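Local atomic coordinates of 3-oxoacyl-(acyl-carrier protein) synthase II (Thermus thermophilus, PDB entry 1J3N), a protein that catalyses, as a homodimeric beta-ketoacyl-ACP synthase (EC 2.3.1.41), the condensation that lengthens acyl chains carried on acyl-carrier protein during fatty acid elongation. Residues G10-I15 and A75-Q80; G198-M203 and F227-G232. All blocks are in the same frame, centred on the assembly; numbering follows the deposited sequence.

Contact 1 of 2, residues G10-I15 and A75-Q80; sequences GALTPI and ALIAAQ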
ATOM      1  N   GLY A  10     -11.896   5.902  16.004  1.00 21.67           N
ATOM      2  CA  GLY A  10     -10.997   7.018  16.234  1.00 22.77           C
ATOM      3  C   GLY A  10     -11.149   7.940  15.044  1.00 22.26           C
ATOM      4  O   GLY A  10     -10.645   7.652  13.962  1.00 19.49           O
ATOM      5  N   ALA A  11     -11.859   9.043  15.241  1.00 23.23           N
ATOM      6  CA  ALA A  11     -12.103   9.991  14.166  1.00 23.91           C
ATOM      7  C   ALA A  11     -11.451  11.352  14.381  1.00 23.85           C
ATOM      8  O   ALA A  11     -11.640  11.983  15.419  1.00 21.77           O
ATOM      9  CB  ALA A  11     -13.610  10.172  13.984  1.00 24.83           C
ATOM     10  N   LEU A  12     -10.674  11.789  13.393  1.00 22.86           N
ATOM     11  CA  LEU A  12     -10.026  13.098  13.441  1.00 23.83           C
ATOM     12  C   LEU A  12     -10.508  13.774  12.162  1.00 23.06           C
ATOM     13  O   LEU A  12      -9.954  13.547  11.088  1.00 24.83           O
ATOM     14  CB  LEU A  12      -8.501  12.952  13.435  1.00 22.27           C
ATOM     15  CG  LEU A  12      -7.701  14.239  13.649  1.00 24.65           C
ATOM     16  CD1 LEU A  12      -8.097  14.888  14.973  1.00 25.73           C
ATOM     17  CD2 LEU A  12      -6.217  13.926  13.638  1.00 24.35           C
ATOM     18  N   THR A  13     -11.543  14.604  12.274  1.00 24.25           N
ATOM     19  CA  THR A  13     -12.120  15.244  11.093  1.00 23.65           C
ATOM     20  C   THR A  13     -12.269  16.756  11.120  1.00 24.56           C
ATOM     21  O   THR A  13     -12.130  17.391  12.165  1.00 26.09           O
ATOM     22  CB  THR A  13     -13.524  14.660  10.798  1.00 23.86           C
ATOM     23  OG1 THR A  13     -14.504  15.324  11.610  1.00 22.15           O
ATOM     24  CG2 THR A  13     -13.551  13.179  11.114  1.00 20.20           C
ATOM     25  N   PRO A  14     -12.558  17.351   9.946  1.00 23.96           N
ATOM     26  CA  PRO A  14     -12.752  18.793   9.761  1.00 25.04           C
ATOM     27  C   PRO A  14     -13.964  19.367  10.505  1.00 24.81           C
ATOM     28  O   PRO A  14     -14.123  20.582  10.582  1.00 24.70           O
ATOM     29  CB  PRO A  14     -12.898  18.928   8.247  1.00 24.65           C
ATOM     30  CG  PRO A  14     -11.996  17.866   7.739  1.00 24.09           C
ATOM     31  CD  PRO A  14     -12.369  16.694   8.640  1.00 24.34           C
ATOM     32  N   ILE A  15     -14.821  18.504  11.045  1.00 24.80           N
ATOM     33  CA  ILE A  15     -15.992  18.987  11.778  1.00 23.59           C
ATOM     34  C   ILE A  15     -16.062  18.420  13.185  1.00 24.67           C
ATOM     35  O   ILE A  15     -17.090  18.522  13.849  1.00 24.73           O
ATOM     36  CB  ILE A  15     -17.309  18.650  11.054  1.00 21.52           C
ATOM     37  CG1 ILE A  15     -17.526  17.136  11.017  1.00 22.37           C
ATOM     38  CG2 ILE A  15     -17.282  19.215   9.644  1.00 18.79           C
ATOM     39  CD1 ILE A  15     -18.790  16.732  10.241  1.00 22.11           C
ATOM     40  N   ALA A  75      -2.546  10.014  12.138  1.00 18.58           N
ATOM     41  CA  ALA A  75      -2.769   8.581  12.352  1.00 17.53           C
ATOM     42  C   ALA A  75      -2.588   8.168  13.816  1.00 18.91           C
ATOM     43  O   ALA A  75      -3.365   7.368  14.342  1.00 19.06           O
ATOM     44  CB  ALA A  75      -1.842   7.778  11.478  1.00 15.28           C
ATOM     45  N   LEU A  76      -1.556   8.700  14.469  1.00 19.79           N
ATOM     46  CA  LEU A  76      -1.296   8.370  15.870  1.00 18.64           C
ATOM     47  C   LEU A  76      -2.419   8.896  16.759  1.00 19.12           C
ATOM     48  O   LEU A  76      -2.844   8.229  17.705  1.00 21.08           O
ATOM     49  CB  LEU A  76       0.062   8.944  16.307  1.00 17.97           C
ATOM     50  CG  LEU A  76       1.277   8.218  15.715  1.00 19.35           C
ATOM     51  CD1 LEU A  76       2.566   8.965  16.010  1.00 19.98           C
ATOM     52  CD2 LEU A  76       1.334   6.818  16.302  1.00 18.64           C
ATOM     53  N   ILE A  77      -2.914  10.087  16.440  1.00 20.17           N
ATOM     54  CA  ILE A  77      -3.996  10.688  17.207  1.00 19.55           C
ATOM     55  C   ILE A  77      -5.280   9.870  17.040  1.00 19.91           C
ATOM     56  O   ILE A  77      -5.973   9.583  18.020  1.00 18.92           O
ATOM     57  CB  ILE A  77      -4.247  12.147  16.761  1.00 20.29           C
ATOM     58  CG1 ILE A  77      -3.048  13.017  17.147  1.00 21.44           C
ATOM     59  CG2 ILE A  77      -5.542  12.676  17.390  1.00 17.10           C
ATOM     60  CD1 ILE A  77      -3.104  14.432  16.567  1.00 23.72           C
ATOM     61  N   ALA A  78      -5.589   9.487  15.805  1.00 21.01           N
ATOM     62  CA  ALA A  78      -6.795   8.697  15.544  1.00 22.93           C
ATOM     63  C   ALA A  78      -6.702   7.324  16.198  1.00 21.30           C
ATOM     64  O   ALA A  78      -7.684   6.819  16.734  1.00 21.61           O
ATOM     65  CB  ALA A  78      -7.023   8.549  14.043  1.00 20.33           C
ATOM     66  N   ALA A  79      -5.519   6.720  16.154  1.00 22.73           N
ATOM     67  CA  ALA A  79      -5.321   5.411  16.765  1.00 21.98           C
ATOM     68  C   ALA A  79      -5.522   5.494  18.275  1.00 21.97           C
ATOM     69  O   ALA A  79      -6.129   4.602  18.867  1.00 23.43           O
ATOM     70  CB  ALA A  79      -3.916   4.877  16.440  1.00 20.07           C
ATOM     71  N   GLN A  80      -5.017   6.557  18.905  1.00 23.07           N
ATOM     72  CA  GLN A  80      -5.190   6.725  20.350  1.00 21.93           C
ATOM     73  C   GLN A  80      -6.681   6.871  20.655  1.00 22.16           C
ATOM     74  O   GLN A  80      -7.215   6.205  21.545  1.00 22.65           O
ATOM     75  CB  GLN A  80      -4.432   7.960  20.860  1.00 22.87           C
ATOM     76  CG  GLN A  80      -4.426   8.083  22.389  1.00 22.58           C
ATOM     77  CD  GLN A  80      -3.553   9.221  22.900  1.00 26.16           C
ATOM     78  OE1 GLN A  80      -2.508   9.528  22.326  1.00 24.49           O
ATOM     79  NE2 GLN A  80      -3.973   9.839  23.999  1.00 27.77           N
TER
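Gly10 on strand 4-13 and Ala78 on helix 70-86 bring their backbones close together, with Gly10 CA 4.6 Å from Ala78 CA. Having no side chain, Gly10 offers the helix a bare alpha carbon, and a CA-H...O contact follows: Gly10 CA lies 3.4 Å from Ala78 O, with an angle of 160° at the hydrogen. The contact is nearly straight but weak, and no conventional hydrogen bond joins the two segments. The methyl of Ala78 also rests on the strand backbone, its CB 3.7 Å from Gly10 O. Two residues along the strand, Leu12 directs its side chain at the helix. Its CG stands anti to the backbone N (chi1 -173°), which reaches the isopropyl end out to the beta-branch of Ile77. There Leu12 CD2 meets Ile77 CG2 at 4.0 Å, while Leu12 CD1 lies 4.2 Å from the same methyl, so both branches of the leucine rest against a single methyl group. The two chains cross at a slant, and every touching residue is buried. Beyond the strand the chain turns: Thr13 OG1 accepts a bond from Ile15 N at 3.2 Å, forming an ST turn, and the same hydroxyl is also bonded to Gly16 O. This is helix-on-sheet packing inside the thiolase-type fold of the condensing enzymes. Strand 4-13 is paired antiparallel with strand 232-240, Gly10 bonding to Val235 and Leu12 to Ala233 through their backbones, and Ala78 packs on both partners. Ala11 and Thr13 meet Phe22 of helix 19-28, whereas Ala75, Leu76 and Ala79 of helix 70-86 pack against helix 139-148.

Contact 2 of 2, residues G198-M203 and F227-G232; sequences GAFAVM and FVMGEG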
ATOM      1  N   GLY A 198      -2.304  22.840  -5.453  1.00 28.20           N
ATOM      2  CA  GLY A 198      -1.930  23.413  -6.733  1.00 27.67           C
ATOM      3  C   GLY A 198      -2.050  22.362  -7.824  1.00 27.35           C
ATOM      4  O   GLY A 198      -2.609  22.615  -8.892  1.00 28.02           O
ATOM      5  N   ALA A 199      -1.529  21.172  -7.542  1.00 27.08           N
ATOM      6  CA  ALA A 199      -1.561  20.055  -8.482  1.00 25.70           C
ATOM      7  C   ALA A 199      -2.985  19.630  -8.851  1.00 24.85           C
ATOM      8  O   ALA A 199      -3.290  19.406 -10.024  1.00 23.49           O
ATOM      9  CB  ALA A 199      -0.800  18.878  -7.897  1.00 25.89           C
ATOM     10  N   PHE A 200      -3.851  19.505  -7.848  1.00 24.61           N
ATOM     11  CA  PHE A 200      -5.237  19.114  -8.089  1.00 25.09           C
ATOM     12  C   PHE A 200      -5.997  20.251  -8.770  1.00 25.82           C
ATOM     13  O   PHE A 200      -6.987  20.016  -9.462  1.00 25.33           O
ATOM     14  CB  PHE A 200      -5.927  18.737  -6.771  1.00 24.13           C
ATOM     15  CG  PHE A 200      -5.622  17.342  -6.302  1.00 25.83           C
ATOM     16  CD1 PHE A 200      -6.194  16.241  -6.936  1.00 25.13           C
ATOM     17  CD2 PHE A 200      -4.768  17.126  -5.227  1.00 25.16           C
ATOM     18  CE1 PHE A 200      -5.922  14.941  -6.504  1.00 26.47           C
ATOM     19  CE2 PHE A 200      -4.485  15.828  -4.786  1.00 26.91           C
ATOM     20  CZ  PHE A 200      -5.066  14.736  -5.427  1.00 27.58           C
ATOM     21  N   ALA A 201      -5.530  21.482  -8.570  1.00 26.46           N
ATOM     22  CA  ALA A 201      -6.155  22.645  -9.184  1.00 26.96           C
ATOM     23  C   ALA A 201      -5.812  22.708 -10.669  1.00 28.20           C
ATOM     24  O   ALA A 201      -6.688  22.948 -11.504  1.00 29.12           O
ATOM     25  CB  ALA A 201      -5.695  23.920  -8.488  1.00 28.74           C
ATOM     26  N   VAL A 202      -4.543  22.505 -11.008  1.00 27.76           N
ATOM     27  CA  VAL A 202      -4.156  22.531 -12.417  1.00 30.70           C
ATOM     28  C   VAL A 202      -4.828  21.375 -13.165  1.00 30.68           C
ATOM     29  O   VAL A 202      -4.974  21.422 -14.384  1.00 32.17           O
ATOM     30  CB  VAL A 202      -2.627  22.435 -12.605  1.00 28.92           C
ATOM     31  CG1 VAL A 202      -1.955  23.643 -11.975  1.00 30.33           C
ATOM     32  CG2 VAL A 202      -2.099  21.142 -11.988  1.00 32.31           C
ATOM     33  N   MET A 203      -5.227  20.343 -12.423  1.00 31.35           N
ATOM     34  CA  MET A 203      -5.912  19.181 -12.992  1.00 30.71           C
ATOM     35  C   MET A 203      -7.403  19.467 -13.153  1.00 30.67           C
ATOM     36  O   MET A 203      -8.137  18.660 -13.719  1.00 28.50           O
ATOM     37  CB  MET A 203      -5.776  17.970 -12.079  1.00 32.05           C
ATOM     38  CG  MET A 203      -4.449  17.262 -12.109  1.00 34.98           C
ATOM     39  SD  MET A 203      -4.574  15.790 -11.070  1.00 39.55           S
ATOM     40  CE  MET A 203      -5.276  14.644 -12.206  1.00 36.64           C
ATOM     41  N   PHE A 227     -14.407  18.487  -6.298  1.00 27.31           N
ATOM     42  CA  PHE A 227     -14.392  18.296  -4.857  1.00 26.90           C
ATOM     43  C   PHE A 227     -13.564  19.303  -4.068  1.00 27.15           C
ATOM     44  O   PHE A 227     -12.896  20.174  -4.634  1.00 24.40           O
ATOM     45  CB  PHE A 227     -13.991  16.845  -4.508  1.00 28.18           C
ATOM     46  CG  PHE A 227     -12.554  16.503  -4.779  1.00 28.95           C
ATOM     47  CD1 PHE A 227     -11.555  16.872  -3.886  1.00 31.02           C
ATOM     48  CD2 PHE A 227     -12.206  15.766  -5.905  1.00 31.36           C
ATOM     49  CE1 PHE A 227     -10.231  16.507  -4.106  1.00 29.46           C
ATOM     50  CE2 PHE A 227     -10.889  15.400  -6.132  1.00 31.87           C
ATOM     51  CZ  PHE A 227      -9.899  15.773  -5.228  1.00 31.89           C
ATOM     52  N   VAL A 228     -13.665  19.204  -2.747  1.00 26.14           N
ATOM     53  CA  VAL A 228     -12.933  20.081  -1.843  1.00 27.86           C
ATOM     54  C   VAL A 228     -11.979  19.163  -1.103  1.00 26.90           C
ATOM     55  O   VAL A 228     -12.370  18.081  -0.665  1.00 24.37           O
ATOM     56  CB  VAL A 228     -13.880  20.769  -0.828  1.00 26.29           C
ATOM     57  CG1 VAL A 228     -13.081  21.692   0.099  1.00 25.64           C
ATOM     58  CG2 VAL A 228     -14.939  21.565  -1.569  1.00 27.25           C
ATOM     59  N   MET A 229     -10.722  19.570  -0.981  1.00 27.75           N
ATOM     60  CA  MET A 229      -9.767  18.717  -0.289  1.00 27.11           C
ATOM     61  C   MET A 229      -9.920  18.875   1.209  1.00 25.81           C
ATOM     62  O   MET A 229     -10.012  19.989   1.719  1.00 26.79           O
ATOM     63  CB  MET A 229      -8.327  19.051  -0.680  1.00 28.28           C
ATOM     64  CG  MET A 229      -7.333  17.988  -0.196  1.00 28.77           C
ATOM     65  SD  MET A 229      -5.617  18.542  -0.204  1.00 33.50           S
ATOM     66  CE  MET A 229      -5.146  18.185  -1.900  1.00 25.26           C
ATOM     67  N   GLY A 230      -9.952  17.742   1.902  1.00 26.57           N
ATOM     68  CA  GLY A 230     -10.075  17.742   3.344  1.00 24.56           C
ATOM     69  C   GLY A 230      -8.863  17.028   3.899  1.00 23.93           C
ATOM     70  O   GLY A 230      -8.042  16.515   3.147  1.00 26.80           O
ATOM     71  N   GLU A 231      -8.728  17.009   5.212  1.00 24.32           N
ATOM     72  CA  GLU A 231      -7.599  16.340   5.830  1.00 23.70           C
ATOM     73  C   GLU A 231      -8.138  15.639   7.058  1.00 24.24           C
ATOM     74  O   GLU A 231      -9.263  15.908   7.495  1.00 25.35           O
ATOM     75  CB  GLU A 231      -6.522  17.351   6.240  1.00 21.74           C
ATOM     76  CG  GLU A 231      -6.856  18.135   7.495  1.00 23.87           C
ATOM     77  CD  GLU A 231      -5.818  19.189   7.821  1.00 26.73           C
ATOM     78  OE1 GLU A 231      -4.627  18.971   7.502  1.00 29.35           O
ATOM     79  OE2 GLU A 231      -6.187  20.229   8.412  1.00 28.27           O
ATOM     80  N   GLY A 232      -7.341  14.741   7.610  1.00 21.84           N
ATOM     81  CA  GLY A 232      -7.765  14.031   8.796  1.00 23.95           C
ATOM     82  C   GLY A 232      -7.357  12.577   8.763  1.00 22.26           C
ATOM     83  O   GLY A 232      -6.514  12.165   7.957  1.00 22.78           O
TER
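Phe200 of helix 194-202 and Phe227 of the loop leading to strand 232-240 form an offset edge-to-face pair, the edge of Phe227 directed at the face of Phe200. Their centroids are 5.9 Å apart and their planes stand at 67°. The pair belongs to the thiolase-type fold of the beta-ketoacyl synthases, where it links a helix at the dimer interface to the loop entering a core strand. The closest atoms of the two rings are Phe227 CZ and Phe200 CD1, 4.1 Å apart. Met229 comes to the same side of the Phe200 ring, but near its other half, so two side chains of one loop share that side. All three residues are buried, and the contact is wholly apolar. Phe227 CG sits between its own backbone N and carbonyl carbon (chi1 70°), a placement that carries the ring across to the helix; the ring also meets His338, and both phenylalanines touch Leu206. Across the subunit boundary, Ile132 of the second subunit packs on Ala199 and Phe200, so Phe200 takes part in both this contact and the dimer interface. Further along the loop, Glu231 leaves this apolar cluster for a salt bridge with Arg38. Met229 also packs on Ala196 and Ile197 of the helix. Its chain runs extended before bending at the sulfur (chi3 -86°), and the terminal methyl meets the Phe200 ring obliquely, with Met229 CE 3.5 Å from Phe200 CD2 and 3.8 Å from Phe200 CE2.

Both contacts are buried, and neither has a conventional hydrogen bond across its segments. Contact 1 sits deeper, about 11 Å from the centre of the chain against about 15 Å for contact 2, and joins a sheet strand to a covering helix through a glycine-alanine backbone approach beside a leucine-isoleucine pair. Contact 2 uses bulky rings and a thioether where a helix that packs on the second subunit meets a loop of its own chain; no other chain touches the segments of contact 1. Strand 232-240 ties them together: it pairs with strand 4-13 of contact 1, and loop 227-232 of contact 2 runs into it. They touch directly where Pro14 CG lies 3.4 Å from Glu231 O.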